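Local coordinates for protein Tae4 (Agrobacterium tumefaciens, PDB 6IJF) that probably cleaves amide bonds in the peptidoglycan of rival bacteria, as an amidase effector delivered by the type VI secretion system, at residues 61-66 with 88-93; 113-118 with 158-163. All coordinates share one frame; numbering follows the deposited sequence.

Contact 1 of 2, residues 61-66 with 88-93; sequences INIVPS and ATLMKR. With SO4 (sulfate ion), chain F.
Arg93 reaches from the end of helix 84-92 to the loop 61-66 and takes hold of its backbone: NH2 donates to Val64 O at 3.0 Å, almost straight at 162°. The bond meets a lone pair in the carbonyl plane and also lies close to the guanidinium plane, so both flat groups are used edge-on. Another edge of the same guanidinium faces a sulfate ion, probably from the crystallisation liquor; NE and NH1 both donate to its O3, with NH1 at 2.9 Å. Five N-H groups on a flat cation suit arginine to serving a carbonyl and an anion at once, and the bend at chi3 (54°) turns the group toward both.

Beside this polar grip, Pro65 CD lies 3.5 Å from Arg93 NH2, oblique to the guanidinium. The peptide bond before Pro65 is cis, a geometry that proline tolerates better than other residues. Leu90, with CG anti to the backbone N (chi1 179°), brings CD1 against the loop, 3.5 Å from Pro65 O and also against Ile63 CG2. Deeper in, Ile63 CD1 touches Met91 CE at 4.0 Å, the two side chains crossing at about a right angle; the flexible thioether, bent at chi2 and chi3, can fit itself to the branched isoleucine.

The side-chain hydroxyls of Thr94 and Ser95 also hydrogen-bond to the sulfate, while that of Tyr96, bonded to Asn62 O and Val64 N, helps to hold the loop backbone on which Arg93 acts. Loop 61-66 and helix 84-92 share Phe56 of helix 48-58 as a common neighbour, through Ile63 and Met91, and helix 84-92 in turn packs on strand 155-160 where Met91 touches Trp159.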
loop_
_atom_site.group_PDB
_atom_site.type_symbol
_atom_site.label_atom_id
_atom_site.label_comp_id
_atom_site.label_asym_id
_atom_site.label_seq_id
_atom_site.Cartn_x
_atom_site.Cartn_y
_atom_site.Cartn_z
ATOM N N ILE C 61 4.389 -36.175 -4.079
ATOM C CA ILE C 61 2.926 -36.352 -4.297
ATOM C C ILE C 61 2.631 -35.941 -5.738
ATOM O O ILE C 61 2.670 -34.732 -6.042
ATOM C CB ILE C 61 2.114 -35.547 -3.265
ATOM C CG1 ILE C 61 2.571 -35.818 -1.832
ATOM C CG2 ILE C 61 0.619 -35.788 -3.441
ATOM C CD1 ILE C 61 1.823 -35.043 -0.781
ATOM N N ASN C 62 2.304 -36.901 -6.594
ATOM C CA ASN C 62 2.051 -36.592 -8.018
ATOM C C ASN C 62 0.618 -36.074 -8.145
ATOM O O ASN C 62 -0.249 -36.475 -7.341
ATOM C CB ASN C 62 2.344 -37.795 -8.936
ATOM C CG ASN C 62 2.460 -37.394 -10.398
ATOM O OD1 ASN C 62 2.528 -36.196 -10.739
ATOM N ND2 ASN C 62 2.490 -38.389 -11.276
ATOM N N ILE C 63 0.403 -35.213 -9.130
ATOM C CA ILE C 63 -0.893 -34.560 -9.445
ATOM C C ILE C 63 -1.508 -35.370 -10.586
ATOM O O ILE C 63 -1.052 -35.163 -11.719
ATOM C CB ILE C 63 -0.653 -33.081 -9.836
ATOM C CG1 ILE C 63 0.005 -32.281 -8.705
ATOM C CG2 ILE C 63 -1.936 -32.421 -10.313
ATOM C CD1 ILE C 63 -0.702 -32.366 -7.364
ATOM N N VAL C 64 -2.528 -36.203 -10.280
ATOM C CA VAL C 64 -3.201 -37.133 -11.236
ATOM C C VAL C 64 -4.719 -37.067 -11.037
ATOM O O VAL C 64 -5.230 -37.276 -9.924
ATOM C CB VAL C 64 -2.648 -38.563 -11.078
ATOM C CG1 VAL C 64 -1.138 -38.554 -11.185
ATOM C CG2 VAL C 64 -3.070 -39.233 -9.773
ATOM N N PRO C 65 -5.513 -36.764 -12.083
ATOM C CA PRO C 65 -5.002 -36.443 -13.408
ATOM C C PRO C 65 -4.354 -35.051 -13.459
ATOM O O PRO C 65 -4.515 -34.278 -12.518
ATOM C CB PRO C 65 -6.252 -36.437 -14.295
ATOM C CG PRO C 65 -7.402 -36.128 -13.337
ATOM C CD PRO C 65 -6.982 -36.704 -12.014
ATOM N N SER C 66 -3.771 -34.697 -14.616
ATOM C CA SER C 66 -3.134 -33.370 -14.832
ATOM C C SER C 66 -3.327 -32.918 -16.270
ATOM O O SER C 66 -3.385 -33.775 -17.152
ATOM C CB SER C 66 -1.686 -33.431 -14.438
ATOM O OG SER C 66 -0.957 -34.292 -15.295
ATOM N N ALA C 88 -8.041 -27.071 -7.431
ATOM C CA ALA C 88 -8.820 -26.952 -6.159
ATOM C C ALA C 88 -9.786 -28.145 -6.037
ATOM O O ALA C 88 -9.877 -28.736 -4.971
ATOM C CB ALA C 88 -9.572 -25.636 -6.149
ATOM N N THR C 89 -10.442 -28.506 -7.139
ATOM C CA THR C 89 -11.299 -29.720 -7.271
ATOM C C THR C 89 -10.504 -30.980 -6.895
ATOM O O THR C 89 -10.954 -31.756 -6.047
ATOM C CB THR C 89 -11.874 -29.779 -8.692
ATOM O OG1 THR C 89 -12.626 -28.570 -8.849
ATOM C CG2 THR C 89 -12.721 -31.015 -8.925
ATOM N N LEU C 90 -9.318 -31.160 -7.471
ATOM C CA LEU C 90 -8.477 -32.344 -7.201
ATOM C C LEU C 90 -8.102 -32.396 -5.730
ATOM O O LEU C 90 -8.131 -33.495 -5.131
ATOM C CB LEU C 90 -7.228 -32.245 -8.084
ATOM C CG LEU C 90 -6.222 -33.377 -7.938
ATOM C CD1 LEU C 90 -5.725 -33.765 -9.325
ATOM C CD2 LEU C 90 -5.051 -32.975 -7.052
ATOM N N MET C 91 -7.723 -31.255 -5.152
ATOM C CA MET C 91 -7.248 -31.205 -3.751
ATOM C C MET C 91 -8.379 -31.643 -2.824
ATOM O O MET C 91 -8.052 -32.170 -1.724
ATOM C CB MET C 91 -6.794 -29.789 -3.361
ATOM C CG MET C 91 -5.378 -29.421 -3.879
ATOM S SD MET C 91 -4.153 -30.550 -3.212
ATOM C CE MET C 91 -3.019 -30.699 -4.599
ATOM N N LYS C 92 -9.632 -31.401 -3.240
ATOM C CA LYS C 92 -10.866 -31.675 -2.443
ATOM C C LYS C 92 -11.100 -33.181 -2.330
ATOM O O LYS C 92 -11.801 -33.586 -1.401
ATOM C CB LYS C 92 -12.098 -31.044 -3.109
ATOM C CG LYS C 92 -13.025 -30.269 -2.209
ATOM C CD LYS C 92 -14.071 -29.481 -2.997
ATOM C CE LYS C 92 -15.321 -29.191 -2.191
ATOM N NZ LYS C 92 -16.317 -28.426 -2.977
ATOM N N ARG C 93 -10.542 -33.985 -3.244
ATOM C CA ARG C 93 -10.746 -35.457 -3.246
ATOM C C ARG C 93 -10.185 -36.043 -1.962
ATOM O O ARG C 93 -9.173 -35.530 -1.458
ATOM C CB ARG C 93 -10.141 -36.105 -4.485
ATOM C CG ARG C 93 -10.858 -35.630 -5.744
ATOM C CD ARG C 93 -9.966 -35.813 -6.952
ATOM N NE ARG C 93 -9.494 -37.185 -7.046
ATOM C CZ ARG C 93 -8.471 -37.601 -7.802
ATOM N NH1 ARG C 93 -8.100 -38.869 -7.750
ATOM N NH2 ARG C 93 -7.807 -36.750 -8.569
HETATM S S SO4 F . -11.074 -40.019 -4.939
HETATM O O1 SO4 F . -11.639 -41.341 -4.981
HETATM O O2 SO4 F . -10.753 -39.682 -3.576
HETATM O O3 SO4 F . -9.873 -39.983 -5.748
HETATM O O4 SO4 F . -12.045 -39.069 -5.425
#

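Contact 2 of 2, residues 113-118 with 158-163; sequences GARNGV and FWPLQA
A classic beta bulge interrupts the antiparallel pairing of strands 116-122 and 155-160, where Leu161 and Gln162 both face Asn116. Asn116 O takes two bonds, from Leu161 N at 2.8 Å in the carbonyl plane and from Gln162 N at 3.2 Å from above that plane. In return Asn116 N donates to Gln162 O at 2.8 Å. Beyond the bulge, regular pairing resumes at Val118 and Trp159, each donating its N-H to the other's carbonyl.

Gly117 lies between these pairs, opposite Pro160. Its CA comes within 3.2 Å of Trp159 O, and a side chain here would run into that carbonyl, which suits glycine to the place. Proline is acceptable opposite it because this is a non-hydrogen-bonded pair.

Phe158, its CG anti to the backbone N (chi1 -179°), sets its ring with an edge to Gly117 N and to the Arg115 side chain. Its CE2 meets a face of the Arg115 guanidinium 3.5 Å above the plane, with the two planes 75° apart. Pro160 CG lies 3.4 Å from Arg115 NH1, while a salt bridge to Asp101 and bonds to the carbonyls of Gly111 and Ile112 hold the cation in place. Branched Val118 lays CG1 against Trp159 CE3 at 3.7 Å; the indole N-H bonds to Gly98 O. Two residues on one strand facing one on the other define a classic bulge; the chain also turns a corner at Leu161, at the end of this antiparallel pairing.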
loop_
_atom_site.group_PDB
_atom_site.type_symbol
_atom_site.label_atom_id
_atom_site.label_comp_id
_atom_site.label_asym_id
_atom_site.label_seq_id
_atom_site.Cartn_x
_atom_site.Cartn_y
_atom_site.Cartn_z
ATOM N N GLY C 113 -6.602 -18.916 11.560
ATOM C CA GLY C 113 -6.012 -18.794 12.901
ATOM C C GLY C 113 -4.514 -19.010 12.857
ATOM O O GLY C 113 -3.854 -18.392 11.987
ATOM N N ALA C 114 -3.988 -19.887 13.716
ATOM C CA ALA C 114 -2.536 -20.160 13.812
ATOM C C ALA C 114 -2.171 -21.358 12.919
ATOM O O ALA C 114 -1.000 -21.767 12.919
ATOM C CB ALA C 114 -2.130 -20.363 15.260
ATOM N N ARG C 115 -3.131 -21.856 12.146
ATOM C CA ARG C 115 -2.962 -23.066 11.300
ATOM C C ARG C 115 -2.224 -22.662 10.014
ATOM O O ARG C 115 -2.183 -21.445 9.669
ATOM C CB ARG C 115 -4.313 -23.764 11.100
ATOM C CG ARG C 115 -5.045 -24.073 12.408
ATOM C CD ARG C 115 -6.357 -24.802 12.230
ATOM N NE ARG C 115 -7.342 -24.002 11.512
ATOM C CZ ARG C 115 -8.371 -24.509 10.841
ATOM N NH1 ARG C 115 -8.550 -25.815 10.799
ATOM N NH2 ARG C 115 -9.224 -23.734 10.200
ATOM N N ASN C 116 -1.555 -23.644 9.415
ATOM C CA ASN C 116 -0.836 -23.550 8.128
ATOM C C ASN C 116 -1.519 -24.544 7.193
ATOM O O ASN C 116 -2.043 -25.581 7.674
ATOM C CB ASN C 116 0.655 -23.859 8.263
ATOM C CG ASN C 116 1.352 -23.099 9.370
ATOM O OD1 ASN C 116 2.097 -23.685 10.157
ATOM N ND2 ASN C 116 1.158 -21.797 9.432
ATOM N N GLY C 117 -1.548 -24.238 5.910
ATOM C CA GLY C 117 -2.101 -25.182 4.931
ATOM C C GLY C 117 -2.222 -24.613 3.549
ATOM O O GLY C 117 -1.427 -23.727 3.183
ATOM N N VAL C 118 -3.110 -25.199 2.765
ATOM C CA VAL C 118 -3.369 -24.791 1.360
ATOM C C VAL C 118 -4.619 -23.932 1.389
ATOM O O VAL C 118 -5.503 -24.225 2.205
ATOM C CB VAL C 118 -3.556 -26.012 0.439
ATOM C CG1 VAL C 118 -3.855 -25.581 -0.982
ATOM C CG2 VAL C 118 -2.353 -26.936 0.502
ATOM N N PHE C 158 -9.934 -23.381 2.982
ATOM C CA PHE C 158 -8.698 -23.670 3.747
ATOM C C PHE C 158 -8.607 -25.167 4.040
ATOM O O PHE C 158 -9.528 -25.730 4.657
ATOM C CB PHE C 158 -8.689 -22.852 5.032
ATOM C CG PHE C 158 -7.457 -23.068 5.852
ATOM C CD1 PHE C 158 -6.211 -22.938 5.280
ATOM C CD2 PHE C 158 -7.547 -23.446 7.188
ATOM C CE1 PHE C 158 -5.063 -23.180 6.020
ATOM C CE2 PHE C 158 -6.399 -23.681 7.929
ATOM C CZ PHE C 158 -5.159 -23.537 7.346
ATOM N N TRP C 159 -7.488 -25.776 3.656
ATOM C CA TRP C 159 -7.091 -27.158 4.060
ATOM C C TRP C 159 -5.955 -27.084 5.073
ATOM O O TRP C 159 -4.806 -26.849 4.700
ATOM C CB TRP C 159 -6.631 -27.945 2.842
ATOM C CG TRP C 159 -7.636 -28.193 1.762
ATOM C CD1 TRP C 159 -8.445 -29.280 1.663
ATOM C CD2 TRP C 159 -7.836 -27.444 0.546
ATOM N NE1 TRP C 159 -9.152 -29.247 0.496
ATOM C CE2 TRP C 159 -8.771 -28.159 -0.234
ATOM C CE3 TRP C 159 -7.315 -26.259 0.024
ATOM C CZ2 TRP C 159 -9.238 -27.693 -1.454
ATOM C CZ3 TRP C 159 -7.752 -25.823 -1.197
ATOM C CH2 TRP C 159 -8.701 -26.527 -1.930
ATOM N N PRO C 160 -6.213 -27.268 6.386
ATOM C CA PRO C 160 -5.138 -27.241 7.380
ATOM C C PRO C 160 -4.208 -28.464 7.255
ATOM O O PRO C 160 -4.706 -29.511 6.955
ATOM C CB PRO C 160 -5.883 -27.250 8.722
ATOM C CG PRO C 160 -7.204 -27.886 8.409
ATOM C CD PRO C 160 -7.537 -27.510 6.980
ATOM N N LEU C 161 -2.899 -28.277 7.434
ATOM C CA LEU C 161 -1.860 -29.343 7.397
ATOM C C LEU C 161 -0.968 -29.281 8.645
ATOM O O LEU C 161 -0.360 -30.307 9.032
ATOM C CB LEU C 161 -1.016 -29.147 6.137
ATOM C CG LEU C 161 -1.735 -29.399 4.824
ATOM C CD1 LEU C 161 -0.768 -29.177 3.691
ATOM C CD2 LEU C 161 -2.350 -30.799 4.760
ATOM N N GLN C 162 -0.809 -28.090 9.210
ATOM C CA GLN C 162 -0.038 -27.808 10.455
ATOM C C GLN C 162 -0.878 -26.846 11.324
ATOM O O GLN C 162 -1.756 -26.126 10.755
ATOM C CB GLN C 162 1.321 -27.173 10.102
ATOM C CG GLN C 162 2.405 -27.410 11.144
ATOM C CD GLN C 162 3.773 -27.316 10.514
ATOM O OE1 GLN C 162 4.211 -26.235 10.132
ATOM N NE2 GLN C 162 4.439 -28.454 10.364
ATOM N N ALA C 163 -0.660 -26.845 12.645
ATOM C CA ALA C 163 -1.374 -25.978 13.610
ATOM C C ALA C 163 -0.378 -25.002 14.259
ATOM O O ALA C 163 -0.774 -24.300 15.212
ATOM C CB ALA C 163 -2.086 -26.839 14.628
#

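Contact 1 closes before contact 2 opens along the chain, and their centres lie about 18 Å apart. Contact 1 joins the loop after helix 48-58 to helix 84-92; contact 2 pairs two inner strands of the antiparallel sheet. They meet at Trp159, whose CZ2 packs 3.7 Å from Met91 CB and equally close to Ala88 O, bringing helix 84-92 against strand 155-160. This couples the helical part of the fold to its sheet, a layout consistent with the papain-like peptidase clan to which the family belongs. Cys48, His132 and Asp134, a possible catalytic triad, are likewise divided between helix 48-58 and strand 131-137.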